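Local coordinates for protein exosome complex component Rrp42 (PDB 2PO1) that is probably a non-catalytic subunit of the archaeal RNA-degrading exosome that helps structure the Rrp41 active site, at residues Glu108-Ser120 and Gly232-Ala244. Residues are numbered along the deposited sequence; the frame is centred on the assembly and turned at random.
Sequences ELARVIDRGIRES and GHISAVQKSEGGA. With nucleotides of chain A.
Gln238 NE2 gives a nearly straight hydrogen bond (168°) to Glu108 OE1 at 2.9 Å, the carboxylate oxygen lying in the amide plane and accepting through its anti lone pair. Glu108 reaches this far because CG is anti to the backbone N (chi1 165°) and the chain runs on extended. A water bonded to the same OE1 carries the link to Glu241 N. Gln238 OE1 is hydrogen-bonded to a polar side chain of a neighbouring protein chain. The second direct bond lies toward the other end of the helix, where Ser235 OG donates to Gly116 O at 2.9 Å, in the carbonyl plane.

Carbon contacts accompany these bonds. Val112 CG2 rests 3.6 Å from Gln238 CD, while Ala236 CB sits 4.1 Å from Gly116 CA. The CA atoms of Gly116 and Ser235 approach to 4.9 Å; Ser120 CB adds a 3.5 Å contact with Ser235 CB. An alanine in place of Gln238 would probably leave Glu108 OE1 without its amide donor and open a gap beside Val112.

Basic side chains of the neighbouring protein chain form salt bridges with Glu108 and Glu241, and acidic ones with Arg111 and Arg115. Arg111 NH1 also donates to OP2 of A9 of chain A at 3.0 Å. Arg118 grips Asp114 side-on, with O4' of A8 of chain A over one guanidinium face.

The axes of helix 108-118 and strand 234-240 run nearly antiparallel (162°), joining the parts of the chain that match domains 1 and 2 of the RNase PH family. Strand 234-240 pairs with strand 222-228, where Ser235 and Ala236 form a classic beta bulge opposite Thr227, and also with an antiparallel strand of the neighbouring chain; strand 82-89 and helix 152-166 pack on the helix.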
loop_
_atom_site.group_PDB
_atom_site.type_symbol
_atom_site.label_atom_id
_atom_site.label_comp_id
_atom_site.label_asym_id
_atom_site.label_seq_id
_atom_site.Cartn_x
_atom_site.Cartn_y
_atom_site.Cartn_z
ATOM N N GLU C 108 -12.532 -13.967 -2.235
ATOM C CA GLU C 108 -13.235 -15.217 -2.007
ATOM C C GLU C 108 -13.498 -15.935 -3.328
ATOM O O GLU C 108 -13.379 -17.149 -3.404
ATOM C CB GLU C 108 -14.563 -14.955 -1.270
ATOM C CG GLU C 108 -15.536 -16.162 -1.309
ATOM C CD GLU C 108 -16.846 -15.795 -0.645
ATOM O OE1 GLU C 108 -17.165 -16.377 0.394
ATOM O OE2 GLU C 108 -17.499 -14.838 -1.103
ATOM N N LEU C 109 -13.856 -15.193 -4.374
ATOM C CA LEU C 109 -14.056 -15.781 -5.705
ATOM C C LEU C 109 -12.791 -16.448 -6.149
ATOM O O LEU C 109 -12.814 -17.562 -6.542
ATOM C CB LEU C 109 -14.388 -14.664 -6.709
ATOM C CG LEU C 109 -15.828 -14.133 -6.564
ATOM C CD1 LEU C 109 -16.005 -12.836 -7.349
ATOM C CD2 LEU C 109 -16.855 -15.178 -7.032
ATOM N N ALA C 110 -11.653 -15.750 -6.070
ATOM C CA ALA C 110 -10.367 -16.359 -6.485
ATOM C C ALA C 110 -10.054 -17.637 -5.744
ATOM O O ALA C 110 -9.488 -18.568 -6.282
ATOM C CB ALA C 110 -9.231 -15.378 -6.254
ATOM N N ARG C 111 -10.260 -17.602 -4.443
ATOM C CA ARG C 111 -9.818 -18.691 -3.626
ATOM C C ARG C 111 -10.707 -19.887 -3.803
ATOM O O ARG C 111 -10.237 -20.982 -3.878
ATOM C CB ARG C 111 -9.725 -18.193 -2.172
ATOM C CG ARG C 111 -8.610 -17.247 -2.050
ATOM C CD ARG C 111 -8.438 -16.742 -0.643
ATOM N NE ARG C 111 -8.583 -17.817 0.360
ATOM C CZ ARG C 111 -7.565 -18.535 0.823
ATOM N NH1 ARG C 111 -6.297 -18.342 0.379
ATOM N NH2 ARG C 111 -7.802 -19.439 1.755
ATOM N N VAL C 112 -12.006 -19.680 -3.930
ATOM C CA VAL C 112 -12.919 -20.799 -4.045
ATOM C C VAL C 112 -12.701 -21.456 -5.401
ATOM O O VAL C 112 -12.793 -22.648 -5.515
ATOM C CB VAL C 112 -14.349 -20.317 -3.986
ATOM C CG1 VAL C 112 -15.310 -21.390 -4.423
ATOM C CG2 VAL C 112 -14.662 -19.765 -2.624
ATOM N N ILE C 113 -12.416 -20.656 -6.432
ATOM C CA ILE C 113 -12.270 -21.196 -7.753
ATOM C C ILE C 113 -10.900 -21.883 -7.793
ATOM O O ILE C 113 -10.721 -22.918 -8.402
ATOM C CB ILE C 113 -12.344 -20.047 -8.862
ATOM C CG1 ILE C 113 -13.770 -19.542 -9.052
ATOM C CG2 ILE C 113 -11.890 -20.550 -10.230
ATOM C CD1 ILE C 113 -14.866 -20.684 -9.026
ATOM N N ASP C 114 -9.911 -21.283 -7.149
ATOM C CA ASP C 114 -8.613 -21.889 -7.116
ATOM C C ASP C 114 -8.743 -23.242 -6.448
ATOM O O ASP C 114 -8.159 -24.223 -6.905
ATOM C CB ASP C 114 -7.708 -21.018 -6.272
ATOM C CG ASP C 114 -6.310 -21.547 -6.199
ATOM O OD1 ASP C 114 -5.436 -21.020 -6.925
ATOM O OD2 ASP C 114 -6.099 -22.448 -5.363
ATOM N N ARG C 115 -9.486 -23.274 -5.349
ATOM C CA ARG C 115 -9.591 -24.490 -4.576
ATOM C C ARG C 115 -10.202 -25.553 -5.413
ATOM O O ARG C 115 -9.724 -26.688 -5.386
ATOM C CB ARG C 115 -10.388 -24.292 -3.309
ATOM C CG ARG C 115 -9.534 -23.534 -2.346
ATOM C CD ARG C 115 -10.031 -23.766 -0.959
ATOM N NE ARG C 115 -11.379 -23.282 -0.773
ATOM C CZ ARG C 115 -11.676 -22.067 -0.315
ATOM N NH1 ARG C 115 -12.935 -21.746 -0.154
ATOM N NH2 ARG C 115 -10.722 -21.180 -0.018
ATOM N N GLY C 116 -11.211 -25.175 -6.192
ATOM C CA GLY C 116 -11.945 -26.159 -7.039
ATOM C C GLY C 116 -10.985 -26.849 -7.979
ATOM O O GLY C 116 -11.115 -28.029 -8.258
ATOM N N ILE C 117 -10.015 -26.098 -8.482
ATOM C CA ILE C 117 -9.059 -26.604 -9.459
ATOM C C ILE C 117 -7.954 -27.264 -8.695
ATOM O O ILE C 117 -7.645 -28.398 -8.932
ATOM C CB ILE C 117 -8.567 -25.469 -10.418
ATOM C CG1 ILE C 117 -9.772 -24.968 -11.219
ATOM C CG2 ILE C 117 -7.426 -25.963 -11.319
ATOM C CD1 ILE C 117 -9.635 -23.544 -11.812
ATOM N N ARG C 118 -7.351 -26.558 -7.737
ATOM C CA ARG C 118 -6.273 -27.112 -7.008
ATOM C C ARG C 118 -6.647 -28.454 -6.386
ATOM O O ARG C 118 -5.905 -29.418 -6.482
ATOM C CB ARG C 118 -5.841 -26.132 -5.896
ATOM C CG ARG C 118 -4.564 -26.508 -5.232
ATOM C CD ARG C 118 -4.206 -25.409 -4.244
ATOM N NE ARG C 118 -4.107 -24.148 -4.995
ATOM C CZ ARG C 118 -3.029 -23.778 -5.682
ATOM N NH1 ARG C 118 -1.932 -24.513 -5.690
ATOM N NH2 ARG C 118 -3.064 -22.673 -6.375
ATOM N N GLU C 119 -7.752 -28.506 -5.693
ATOM C CA GLU C 119 -7.953 -29.633 -4.788
ATOM C C GLU C 119 -8.489 -30.803 -5.556
ATOM O O GLU C 119 -8.495 -31.949 -5.076
ATOM C CB GLU C 119 -8.875 -29.234 -3.643
ATOM C CG GLU C 119 -8.264 -28.214 -2.673
ATOM C CD GLU C 119 -6.981 -28.681 -2.076
ATOM O OE1 GLU C 119 -6.039 -27.850 -2.001
ATOM O OE2 GLU C 119 -6.915 -29.884 -1.709
ATOM N N SER C 120 -8.924 -30.545 -6.776
ATOM C CA SER C 120 -9.310 -31.663 -7.607
ATOM C C SER C 120 -8.092 -32.097 -8.436
ATOM O O SER C 120 -8.213 -33.001 -9.221
ATOM C CB SER C 120 -10.403 -31.284 -8.558
ATOM O OG SER C 120 -9.902 -30.232 -9.356
ATOM N N GLY C 232 -17.376 -37.456 -10.067
ATOM C CA GLY C 232 -18.253 -37.516 -8.935
ATOM C C GLY C 232 -17.618 -36.993 -7.673
ATOM O O GLY C 232 -18.010 -37.345 -6.573
ATOM N N HIS C 233 -16.606 -36.173 -7.795
ATOM C CA HIS C 233 -16.010 -35.663 -6.571
ATOM C C HIS C 233 -16.308 -34.211 -6.384
ATOM O O HIS C 233 -16.453 -33.477 -7.347
ATOM C CB HIS C 233 -14.512 -35.980 -6.527
ATOM C CG HIS C 233 -14.213 -37.422 -6.222
ATOM N ND1 HIS C 233 -14.125 -38.392 -7.199
ATOM C CD2 HIS C 233 -13.976 -38.055 -5.049
ATOM C CE1 HIS C 233 -13.883 -39.565 -6.640
ATOM N NE2 HIS C 233 -13.782 -39.390 -5.335
ATOM N N ILE C 234 -16.383 -33.787 -5.116
ATOM C CA ILE C 234 -16.561 -32.405 -4.788
ATOM C C ILE C 234 -15.182 -31.886 -4.472
ATOM O O ILE C 234 -14.456 -32.466 -3.670
ATOM C CB ILE C 234 -17.537 -32.173 -3.600
ATOM C CG1 ILE C 234 -18.858 -32.941 -3.782
ATOM C CG2 ILE C 234 -17.837 -30.722 -3.450
ATOM C CD1 ILE C 234 -19.473 -33.329 -2.471
ATOM N N SER C 235 -14.789 -30.803 -5.119
ATOM C CA SER C 235 -13.458 -30.246 -4.844
ATOM C C SER C 235 -13.540 -28.920 -4.135
ATOM O O SER C 235 -12.535 -28.425 -3.648
ATOM C CB SER C 235 -12.644 -30.108 -6.139
ATOM O OG SER C 235 -13.361 -29.345 -7.087
ATOM N N ALA C 236 -14.756 -28.348 -4.009
ATOM C CA ALA C 236 -14.925 -27.181 -3.148
ATOM C C ALA C 236 -16.369 -26.988 -2.830
ATOM O O ALA C 236 -17.271 -27.302 -3.634
ATOM C CB ALA C 236 -14.475 -25.930 -3.861
ATOM N N VAL C 237 -16.587 -26.428 -1.657
ATOM C CA VAL C 237 -17.916 -25.975 -1.253
ATOM C C VAL C 237 -17.698 -24.709 -0.531
ATOM O O VAL C 237 -16.732 -24.607 0.218
ATOM C CB VAL C 237 -18.588 -26.956 -0.275
ATOM C CG1 VAL C 237 -19.961 -26.387 0.220
ATOM C CG2 VAL C 237 -18.826 -28.275 -0.979
ATOM N N GLN C 238 -18.594 -23.753 -0.759
ATOM C CA GLN C 238 -18.547 -22.495 -0.104
ATOM C C GLN C 238 -19.962 -21.952 -0.015
ATOM O O GLN C 238 -20.539 -21.460 -0.995
ATOM C CB GLN C 238 -17.651 -21.511 -0.884
ATOM C CG GLN C 238 -17.473 -20.255 -0.169
ATOM C CD GLN C 238 -16.180 -20.163 0.576
ATOM O OE1 GLN C 238 -15.511 -21.164 0.843
ATOM N NE2 GLN C 238 -15.769 -18.916 0.886
ATOM N N LYS C 239 -20.507 -22.055 1.186
ATOM C CA LYS C 239 -21.628 -21.208 1.562
ATOM C C LYS C 239 -20.989 -19.817 1.657
ATOM O O LYS C 239 -19.931 -19.660 2.323
ATOM C CB LYS C 239 -22.172 -21.639 2.911
ATOM C CG LYS C 239 -23.420 -20.882 3.310
ATOM C CD LYS C 239 -23.091 -19.681 4.151
ATOM C CE LYS C 239 -24.393 -19.004 4.619
ATOM N NZ LYS C 239 -24.086 -18.005 5.693
ATOM N N SER C 240 -21.592 -18.831 0.962
ATOM C CA SER C 240 -21.151 -17.461 0.947
ATOM C C SER C 240 -22.301 -16.498 1.313
ATOM O O SER C 240 -23.474 -16.848 1.241
ATOM C CB SER C 240 -20.523 -17.067 -0.388
ATOM O OG SER C 240 -21.434 -17.190 -1.448
ATOM N N GLU C 241 -21.937 -15.294 1.726
ATOM C CA GLU C 241 -22.889 -14.282 2.221
ATOM C C GLU C 241 -23.540 -14.868 3.450
ATOM O O GLU C 241 -23.016 -15.849 3.992
ATOM C CB GLU C 241 -23.939 -13.919 1.153
ATOM C CG GLU C 241 -23.354 -13.535 -0.192
ATOM C CD GLU C 241 -22.158 -12.592 -0.040
ATOM O OE1 GLU C 241 -21.132 -12.796 -0.679
ATOM O OE2 GLU C 241 -22.226 -11.699 0.794
ATOM N N GLY C 242 -24.636 -14.244 3.902
ATOM C CA GLY C 242 -25.277 -14.628 5.143
ATOM C C GLY C 242 -26.308 -15.725 4.915
ATOM O O GLY C 242 -26.148 -16.587 4.055
ATOM N N GLY C 243 -27.372 -15.698 5.697
ATOM C CA GLY C 243 -28.360 -16.790 5.607
ATOM C C GLY C 243 -27.829 -18.075 6.188
ATOM O O GLY C 243 -26.700 -18.148 6.673
ATOM N N ALA C 244 -28.668 -19.106 6.100
ATOM C CA ALA C 244 -28.416 -20.370 6.700
ATOM C C ALA C 244 -29.028 -21.386 5.773
ATOM O O ALA C 244 -30.040 -21.117 5.147
ATOM C CB ALA C 244 -29.073 -20.458 8.026
ATOM P P A A 8 -3.740 -17.674 -1.514
ATOM O OP1 A A 8 -5.097 -17.146 -1.875
ATOM O OP2 A A 8 -2.983 -16.958 -0.443
ATOM O "O5'" A A 8 -3.724 -19.263 -1.206
ATOM C "C5'" A A 8 -4.330 -20.268 -2.073
ATOM C "C4'" A A 8 -3.972 -21.704 -1.697
ATOM O "O4'" A A 8 -2.588 -21.950 -2.020
ATOM C "C3'" A A 8 -4.011 -22.141 -0.235
ATOM O "O3'" A A 8 -5.313 -22.375 0.283
ATOM C "C2'" A A 8 -3.195 -23.427 -0.291
ATOM O "O2'" A A 8 -3.820 -24.499 -0.992
ATOM C "C1'" A A 8 -2.032 -22.852 -1.089
ATOM N N9 A A 8 -1.030 -22.102 -0.312
ATOM C C8 A A 8 -0.863 -20.733 -0.226
ATOM N N7 A A 8 0.139 -20.344 0.526
ATOM C C5 A A 8 0.663 -21.550 0.963
ATOM C C6 A A 8 1.753 -21.841 1.797
ATOM N N6 A A 8 2.501 -20.865 2.321
ATOM N N1 A A 8 2.035 -23.150 2.054
ATOM C C2 A A 8 1.269 -24.113 1.503
ATOM N N3 A A 8 0.221 -23.967 0.688
ATOM C C4 A A 8 -0.030 -22.649 0.462
ATOM P P A A 9 -5.670 -21.874 1.755
ATOM O OP1 A A 9 -7.113 -22.188 1.875
ATOM O OP2 A A 9 -5.091 -20.510 1.998
ATOM O "O5'" A A 9 -4.859 -22.871 2.701
ATOM C "C5'" A A 9 -5.217 -24.263 2.741
ATOM C "C4'" A A 9 -4.333 -24.935 3.762
ATOM O "O4'" A A 9 -2.974 -24.731 3.327
ATOM C "C3'" A A 9 -4.367 -24.293 5.139
ATOM O "O3'" A A 9 -5.447 -24.796 5.903
ATOM C "C2'" A A 9 -3.026 -24.696 5.719
ATOM O "O2'" A A 9 -3.004 -26.037 6.183
ATOM C "C1'" A A 9 -2.163 -24.520 4.476
ATOM N N9 A A 9 -1.510 -23.215 4.408
ATOM C C8 A A 9 -1.959 -22.064 3.804
ATOM N N7 A A 9 -1.124 -21.054 3.932
ATOM C C5 A A 9 -0.059 -21.587 4.654
ATOM C C6 A A 9 1.159 -21.041 5.124
ATOM N N6 A A 9 1.521 -19.769 4.924
ATOM N N1 A A 9 1.996 -21.847 5.822
ATOM C C2 A A 9 1.637 -23.126 6.038
ATOM N N3 A A 9 0.517 -23.747 5.646
ATOM C C4 A A 9 -0.287 -22.917 4.960
HETATM O O HOH W 1 -19.004 -15.202 2.267
#